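Local coordinates for ancillary protein 1 (Streptococcus pyogenes, PDB 2XI9) that serves as a pilus-presented adhesin, using an unusual internal thioester bond needed for efficient interaction with host cells, at residues 214-225 against 286-296. Sequence-based numbering, arbitrary orientation.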
ATOM      1  N   LYS A 214       1.879  -4.017 -12.028  1.00 11.05           N
ATOM      2  CA  LYS A 214       2.839  -4.942 -12.538  1.00 11.53           C
ATOM      3  C   LYS A 214       4.229  -4.441 -12.243  1.00 10.79           C
ATOM      4  O   LYS A 214       5.072  -5.225 -11.835  1.00 10.29           O
ATOM      5  CB  LYS A 214       2.625  -5.206 -14.041  1.00 13.52           C
ATOM      6  CG  LYS A 214       1.316  -6.007 -14.308  1.00 18.16           C
ATOM      7  CD  LYS A 214       1.176  -6.572 -15.738  1.00 25.15           C
ATOM      8  CE  LYS A 214       0.401  -5.649 -16.660  1.00 29.70           C
ATOM      9  NZ  LYS A 214       0.228  -6.248 -18.026  1.00 32.35           N
ATOM     10  N   HIS A 215       4.493  -3.137 -12.475  1.00  9.90           N
ATOM     11  CA  HIS A 215       5.824  -2.555 -12.211  1.00  9.25           C
ATOM     12  C   HIS A 215       6.276  -2.735 -10.752  1.00  8.46           C
ATOM     13  O   HIS A 215       7.439  -3.153 -10.464  1.00  8.50           O
ATOM     14  CB  HIS A 215       5.856  -1.059 -12.611  1.00  8.88           C
ATOM     15  CG  HIS A 215       5.763  -0.837 -14.092  1.00 10.88           C
ATOM     16  ND1 HIS A 215       5.370   0.358 -14.672  1.00 10.90           N
ATOM     17  CD2 HIS A 215       6.021  -1.681 -15.114  1.00 13.07           C
ATOM     18  CE1 HIS A 215       5.397   0.235 -15.985  1.00 16.55           C
ATOM     19  NE2 HIS A 215       5.798  -0.990 -16.286  1.00 13.51           N
ATOM     20  N   ILE A 216       5.364  -2.440  -9.837  1.00  7.36           N
ATOM     21  CA  ILE A 216       5.633  -2.561  -8.442  1.00  6.49           C
ATOM     22  C   ILE A 216       5.941  -4.006  -8.018  1.00  7.29           C
ATOM     23  O   ILE A 216       6.944  -4.244  -7.303  1.00  8.23           O
ATOM     24  CB  ILE A 216       4.464  -1.925  -7.579  1.00  6.51           C
ATOM     25  CG1 ILE A 216       4.348  -0.415  -7.811  1.00  8.41           C
ATOM     26  CG2 ILE A 216       4.559  -2.360  -6.145  1.00  5.59           C
ATOM     27  CD1 ILE A 216       5.514   0.402  -7.483  1.00  7.88           C
ATOM     28  N   LYS A 217       5.141  -4.963  -8.489  1.00  7.37           N
ATOM     29  CA  LYS A 217       5.336  -6.352  -8.138  1.00  8.31           C
ATOM     30  C   LYS A 217       6.672  -6.825  -8.677  1.00  9.17           C
ATOM     31  O   LYS A 217       7.300  -7.635  -8.039  1.00 10.09           O
ATOM     32  CB  LYS A 217       4.256  -7.238  -8.727  1.00  8.83           C
ATOM     33  CG  LYS A 217       2.934  -7.128  -8.072  1.00 10.33           C
ATOM     34  CD  LYS A 217       1.973  -8.034  -8.810  1.00 11.24           C
ATOM     35  CE  LYS A 217       0.617  -8.069  -8.159  1.00 14.94           C
ATOM     36  NZ  LYS A 217      -0.400  -8.853  -8.974  1.00 15.36           N
ATOM     37  N   LYS A 218       7.116  -6.292  -9.839  1.00  8.43           N
ATOM     38  CA  LYS A 218       8.372  -6.768 -10.432  1.00  8.88           C
ATOM     39  C   LYS A 218       9.638  -6.220  -9.759  1.00  8.59           C
ATOM     40  O   LYS A 218      10.651  -6.923  -9.688  1.00  9.42           O
ATOM     41  CB  LYS A 218       8.396  -6.537 -11.943  1.00  8.54           C
ATOM     42  CG  LYS A 218       7.418  -7.519 -12.687  1.00  9.54           C
ATOM     43  CD  LYS A 218       7.117  -7.129 -14.103  1.00 10.06           C
ATOM     44  CE  LYS A 218       8.236  -7.536 -15.027  1.00 11.07           C
ATOM     45  NZ  LYS A 218       8.111  -6.995 -16.449  1.00 12.71           N
ATOM     46  N   VAL A 219       9.587  -4.980  -9.296  1.00  8.32           N
ATOM     47  CA  VAL A 219      10.637  -4.411  -8.471  1.00  8.69           C
ATOM     48  C   VAL A 219      10.803  -5.255  -7.198  1.00  9.03           C
ATOM     49  O   VAL A 219      11.920  -5.680  -6.874  1.00  8.90           O
ATOM     50  CB  VAL A 219      10.354  -2.921  -8.110  1.00  9.28           C
ATOM     51  CG1 VAL A 219      11.334  -2.374  -7.052  1.00  7.04           C
ATOM     52  CG2 VAL A 219      10.424  -2.005  -9.370  1.00  7.24           C
ATOM     53  N   ILE A 220       9.696  -5.502  -6.505  1.00  9.04           N
ATOM     54  CA  ILE A 220       9.748  -6.314  -5.277  1.00  8.64           C
ATOM     55  C   ILE A 220      10.346  -7.716  -5.533  1.00  9.70           C
ATOM     56  O   ILE A 220      11.209  -8.159  -4.800  1.00  9.43           O
ATOM     57  CB  ILE A 220       8.401  -6.441  -4.611  1.00  9.02           C
ATOM     58  CG1 ILE A 220       7.869  -5.091  -4.162  1.00  9.48           C
ATOM     59  CG2 ILE A 220       8.504  -7.435  -3.395  1.00  8.18           C
ATOM     60  CD1 ILE A 220       8.709  -4.362  -3.137  1.00  8.39           C
ATOM     61  N   GLU A 221       9.907  -8.365  -6.611  1.00 10.68           N
ATOM     62  CA  GLU A 221      10.322  -9.690  -7.008  1.00 12.66           C
ATOM     63  C   GLU A 221      11.818  -9.821  -7.187  1.00 13.18           C
ATOM     64  O   GLU A 221      12.407 -10.856  -6.824  1.00 12.76           O
ATOM     65  CB  GLU A 221       9.613 -10.063  -8.357  1.00 14.26           C
ATOM     66  CG  GLU A 221      10.111 -11.256  -9.023  1.00 18.32           C
ATOM     67  CD  GLU A 221       9.782 -11.353 -10.509  1.00 22.27           C
ATOM     68  OE1 GLU A 221       8.699 -10.888 -10.948  1.00 15.47           O
ATOM     69  OE2 GLU A 221      10.639 -11.970 -11.212  1.00 24.80           O
ATOM     70  N   LYS A 222      12.435  -8.839  -7.825  1.00 13.72           N
ATOM     71  CA  LYS A 222      13.883  -8.956  -8.134  1.00 15.98           C
ATOM     72  C   LYS A 222      14.699  -8.234  -7.099  1.00 14.96           C
ATOM     73  O   LYS A 222      15.904  -8.372  -7.071  1.00 15.75           O
ATOM     74  CB  LYS A 222      14.250  -8.425  -9.541  1.00 17.50           C
ATOM     75  CG  LYS A 222      14.100  -9.385 -10.656  1.00 22.39           C
ATOM     76  CD  LYS A 222      15.010 -10.574 -10.553  1.00 28.38           C
ATOM     77  CE  LYS A 222      15.305 -11.194 -11.917  1.00 32.30           C
ATOM     78  NZ  LYS A 222      16.510 -12.100 -11.767  1.00 36.84           N
ATOM     79  N   GLY A 223      14.037  -7.491  -6.231  1.00 13.98           N
ATOM     80  CA  GLY A 223      14.681  -6.747  -5.191  1.00 13.34           C
ATOM     81  C   GLY A 223      14.912  -7.429  -3.860  1.00 13.09           C
ATOM     82  O   GLY A 223      14.885  -8.669  -3.737  1.00 13.12           O
ATOM     83  N   TYR A 224      15.161  -6.610  -2.849  1.00 12.21           N
ATOM     84  CA  TYR A 224      15.464  -7.154  -1.531  1.00 12.55           C
ATOM     85  C   TYR A 224      14.169  -7.485  -0.798  1.00 11.95           C
ATOM     86  O   TYR A 224      13.351  -6.604  -0.513  1.00 10.91           O
ATOM     87  CB  TYR A 224      16.267  -6.167  -0.725  1.00 11.49           C
ATOM     88  CG  TYR A 224      16.702  -6.648   0.597  1.00 12.36           C
ATOM     89  CD1 TYR A 224      17.797  -7.519   0.716  1.00 13.82           C
ATOM     90  CD2 TYR A 224      16.061  -6.252   1.746  1.00 10.71           C
ATOM     91  CE1 TYR A 224      18.215  -7.946   1.941  1.00 16.30           C
ATOM     92  CE2 TYR A 224      16.474  -6.697   2.968  1.00 12.97           C
ATOM     93  CZ  TYR A 224      17.536  -7.540   3.070  1.00 16.57           C
ATOM     94  OH  TYR A 224      17.993  -7.950   4.300  1.00 18.73           O
ATOM     95  N   ARG A 225      14.018  -8.753  -0.460  1.00 14.08           N
ATOM     96  CA  ARG A 225      12.795  -9.224   0.153  1.00 14.48           C
ATOM     97  C   ARG A 225      12.955  -9.774   1.531  1.00 16.74           C
ATOM     98  O   ARG A 225      12.012  -9.695   2.304  1.00 17.72           O
ATOM     99  CB  ARG A 225      12.148 -10.275  -0.716  1.00 14.11           C
ATOM    100  CG  ARG A 225      11.585  -9.685  -1.984  1.00 11.99           C
ATOM    101  CD  ARG A 225      10.913 -10.779  -2.790  1.00 11.80           C
ATOM    102  NE  ARG A 225       9.625 -11.150  -2.192  1.00 15.10           N
ATOM    103  CZ  ARG A 225       8.836 -12.130  -2.617  1.00 15.13           C
ATOM    104  NH1 ARG A 225       9.206 -12.933  -3.629  1.00 12.73           N
ATOM    105  NH2 ARG A 225       7.700 -12.361  -1.968  1.00 15.84           N
ATOM    106  N   TYR A 286      13.846  -4.238 -15.676  1.00 14.33           N
ATOM    107  CA  TYR A 286      13.146  -5.494 -15.592  1.00 13.56           C
ATOM    108  C   TYR A 286      11.657  -5.219 -15.424  1.00 12.54           C
ATOM    109  O   TYR A 286      10.823  -5.700 -16.190  1.00 11.84           O
ATOM    110  CB  TYR A 286      13.683  -6.369 -14.423  1.00 13.63           C
ATOM    111  CG  TYR A 286      12.775  -7.541 -14.156  1.00 14.45           C
ATOM    112  CD1 TYR A 286      12.606  -8.542 -15.090  1.00 19.77           C
ATOM    113  CD2 TYR A 286      12.040  -7.613 -12.998  1.00 16.06           C
ATOM    114  CE1 TYR A 286      11.727  -9.622 -14.851  1.00 20.88           C
ATOM    115  CE2 TYR A 286      11.154  -8.682 -12.754  1.00 18.00           C
ATOM    116  CZ  TYR A 286      11.020  -9.676 -13.668  1.00 20.46           C
ATOM    117  OH  TYR A 286      10.137 -10.719 -13.413  1.00 21.76           O
ATOM    118  N   ALA A 287      11.317  -4.424 -14.428  1.00 11.10           N
ATOM    119  CA  ALA A 287       9.922  -4.103 -14.166  1.00 10.66           C
ATOM    120  C   ALA A 287       9.195  -3.575 -15.394  1.00 12.09           C
ATOM    121  O   ALA A 287       8.074  -4.024 -15.743  1.00 10.72           O
ATOM    122  CB  ALA A 287       9.843  -3.104 -12.964  1.00  8.41           C
ATOM    123  N   GLN A 288       9.852  -2.656 -16.091  1.00 12.94           N
ATOM    124  CA  GLN A 288       9.291  -2.115 -17.329  1.00 15.09           C
ATOM    125  C   GLN A 288       9.183  -3.076 -18.507  1.00 15.79           C
ATOM    126  O   GLN A 288       8.477  -2.776 -19.494  1.00 15.16           O
ATOM    127  CB  GLN A 288      10.120  -0.892 -17.761  1.00 15.86           C
ATOM    128  CG  GLN A 288       9.943   0.266 -16.846  1.00 16.40           C
ATOM    129  CD  GLN A 288      10.854   1.456 -17.205  1.00 20.95           C
ATOM    130  OE1 GLN A 288      11.984   1.295 -17.707  1.00 21.52           O
ATOM    131  NE2 GLN A 288      10.332   2.647 -17.000  1.00 23.25           N
ATOM    132  N   ASP A 289       9.879  -4.213 -18.467  1.00 14.65           N
ATOM    133  CA  ASP A 289       9.832  -5.107 -19.624  1.00 16.03           C
ATOM    134  C   ASP A 289       8.460  -5.804 -19.706  1.00 15.49           C
ATOM    135  O   ASP A 289       7.683  -5.725 -18.767  1.00 14.22           O
ATOM    136  CB  ASP A 289      11.032  -6.048 -19.646  1.00 17.03           C
ATOM    137  CG  ASP A 289      10.830  -7.355 -18.888  1.00 17.33           C
ATOM    138  OD1 ASP A 289       9.702  -7.700 -18.422  1.00 17.13           O
ATOM    139  OD2 ASP A 289      11.847  -8.100 -18.876  1.00 18.21           O
ATOM    140  N   SER A 290       8.176  -6.442 -20.820  1.00 16.94           N
ATOM    141  CA  SER A 290       6.802  -6.927 -21.113  1.00 17.47           C
ATOM    142  C   SER A 290       6.339  -8.167 -20.308  1.00 17.29           C
ATOM    143  O   SER A 290       5.145  -8.489 -20.292  1.00 17.18           O
ATOM    144  CB  SER A 290       6.668  -7.229 -22.564  1.00 19.55           C
ATOM    145  OG  SER A 290       6.956  -6.079 -23.320  1.00 20.48           O
ATOM    146  N   ASN A 291       7.276  -8.819 -19.626  1.00 16.81           N
ATOM    147  CA  ASN A 291       6.966 -10.073 -18.959  1.00 17.03           C
ATOM    148  C   ASN A 291       6.102  -9.837 -17.721  1.00 15.72           C
ATOM    149  O   ASN A 291       6.222  -8.807 -17.061  1.00 15.06           O
ATOM    150  CB  ASN A 291       8.246 -10.857 -18.650  1.00 17.46           C
ATOM    151  CG  ASN A 291       8.960 -11.247 -19.903  1.00 18.24           C
ATOM    152  OD1 ASN A 291       8.347 -11.797 -20.822  1.00 19.71           O
ATOM    153  ND2 ASN A 291      10.256 -10.908 -19.994  1.00 18.33           N
ATOM    154  N   PRO A 292       5.209 -10.802 -17.431  1.00 15.83           N
ATOM    155  CA  PRO A 292       4.343 -10.690 -16.303  1.00 15.27           C
ATOM    156  C   PRO A 292       5.107 -10.867 -15.007  1.00 14.34           C
ATOM    157  O   PRO A 292       6.130 -11.541 -15.005  1.00 14.75           O
ATOM    158  CB  PRO A 292       3.312 -11.829 -16.520  1.00 15.95           C
ATOM    159  CG  PRO A 292       3.945 -12.805 -17.372  1.00 19.39           C
ATOM    160  CD  PRO A 292       4.883 -11.966 -18.264  1.00 18.30           C
ATOM    161  N   PRO A 293       4.591 -10.317 -13.912  1.00 13.03           N
ATOM    162  CA  PRO A 293       5.205 -10.501 -12.627  1.00 12.60           C
ATOM    163  C   PRO A 293       5.260 -11.988 -12.308  1.00 13.64           C
ATOM    164  O   PRO A 293       4.343 -12.727 -12.665  1.00 12.61           O
ATOM    165  CB  PRO A 293       4.258  -9.757 -11.671  1.00 11.37           C
ATOM    166  CG  PRO A 293       3.585  -8.769 -12.534  1.00 14.11           C
ATOM    167  CD  PRO A 293       3.418  -9.427 -13.833  1.00 13.85           C
ATOM    168  N   GLN A 294       6.322 -12.412 -11.654  1.00 14.15           N
ATOM    169  CA  GLN A 294       6.432 -13.808 -11.237  1.00 16.49           C
ATOM    170  C   GLN A 294       5.706 -14.083  -9.903  1.00 17.50           C
ATOM    171  O   GLN A 294       5.314 -15.202  -9.619  1.00 21.64           O
ATOM    172  CB  GLN A 294       7.891 -14.220 -11.157  1.00 16.74           C
ATOM    173  CG  GLN A 294       8.592 -14.271 -12.496  1.00 18.93           C
ATOM    174  CD  GLN A 294       7.905 -15.205 -13.454  1.00 23.25           C
ATOM    175  OE1 GLN A 294       7.458 -14.803 -14.536  1.00 28.77           O
ATOM    176  NE2 GLN A 294       7.775 -16.447 -13.060  1.00 22.05           N
ATOM    177  N   LEU A 295       5.426 -13.077  -9.135  1.00 17.77           N
ATOM    178  CA  LEU A 295       4.728 -13.335  -7.886  1.00 18.59           C
ATOM    179  C   LEU A 295       3.261 -12.977  -8.069  1.00 18.69           C
ATOM    180  O   LEU A 295       2.862 -12.494  -9.114  1.00 19.89           O
ATOM    181  CB  LEU A 295       5.400 -12.655  -6.726  1.00 19.13           C
ATOM    182  CG  LEU A 295       5.677 -11.194  -6.836  1.00 18.15           C
ATOM    183  CD1 LEU A 295       4.335 -10.472  -6.770  1.00 22.97           C
ATOM    184  CD2 LEU A 295       6.706 -10.694  -5.719  1.00 16.56           C
ATOM    185  N   THR A 296       2.457 -13.267  -7.079  1.00 16.28           N
ATOM    186  CA  THR A 296       1.028 -13.207  -7.252  1.00 16.32           C
ATOM    187  C   THR A 296       0.467 -11.994  -6.542  1.00 14.97           C
ATOM    188  O   THR A 296       0.039 -11.050  -7.181  1.00 17.00           O
ATOM    189  CB  THR A 296       0.404 -14.566  -6.776  1.00 16.38           C
ATOM    190  OG1 THR A 296       0.988 -15.627  -7.538  1.00 16.66           O
ATOM    191  CG2 THR A 296      -1.127 -14.607  -6.973  1.00 17.95           C
TER
HETATM  192  O   HOH W   1       0.748 -11.271 -10.249  1.00 18.67           O
HETATM  193  O   HOH W   2       6.631  -9.951  -9.709  1.00 36.50           O
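Lys218 of helix 209-222 reaches over the Tyr286 ring to Asp289 in the 286-291 turn. Its CB lies 3.6 Å from both Tyr286 CE2 and Ala287 CA, and CG rests 3.7 Å from Pro293 CA. CD lies near both Asn291 O and Ala287 O; the bend at chi3 (80°) swings CE over one face of the Tyr286 ring in a CH-pi contact, with NZ beyond it in cation-pi geometry. Lys218 NZ forms a salt bridge to Asp289 OD1 at 2.6 Å. Lys218 NZ also bonds to Asn291 O at 2.7 Å, to Tyr286 O, and to Ala287 O, which it meets from above the carbonyl plane, probably sharing a proton. Asn291 N, closing an Asx turn, reaches Asp289 OD1 from the opposite face of the carboxylate. The buried ammonium thus ties together the 286-291 turn. Glu221 OE1 accepts a nearly straight bond from Gln294 N (2.9 Å, 167°). Lys217 runs extended to Thr296 O. Leu295 lays CD1 against Lys217 CB and CD2 over the Arg225 guanidinium, toward its rim; Arg225 NH2 bonds to Thr314 O. Helix 209-222 belongs to the thioester domain; the 289-296 loop, leading to strand 299-303, lies along it, and its Val219 also packs on helix 238-253.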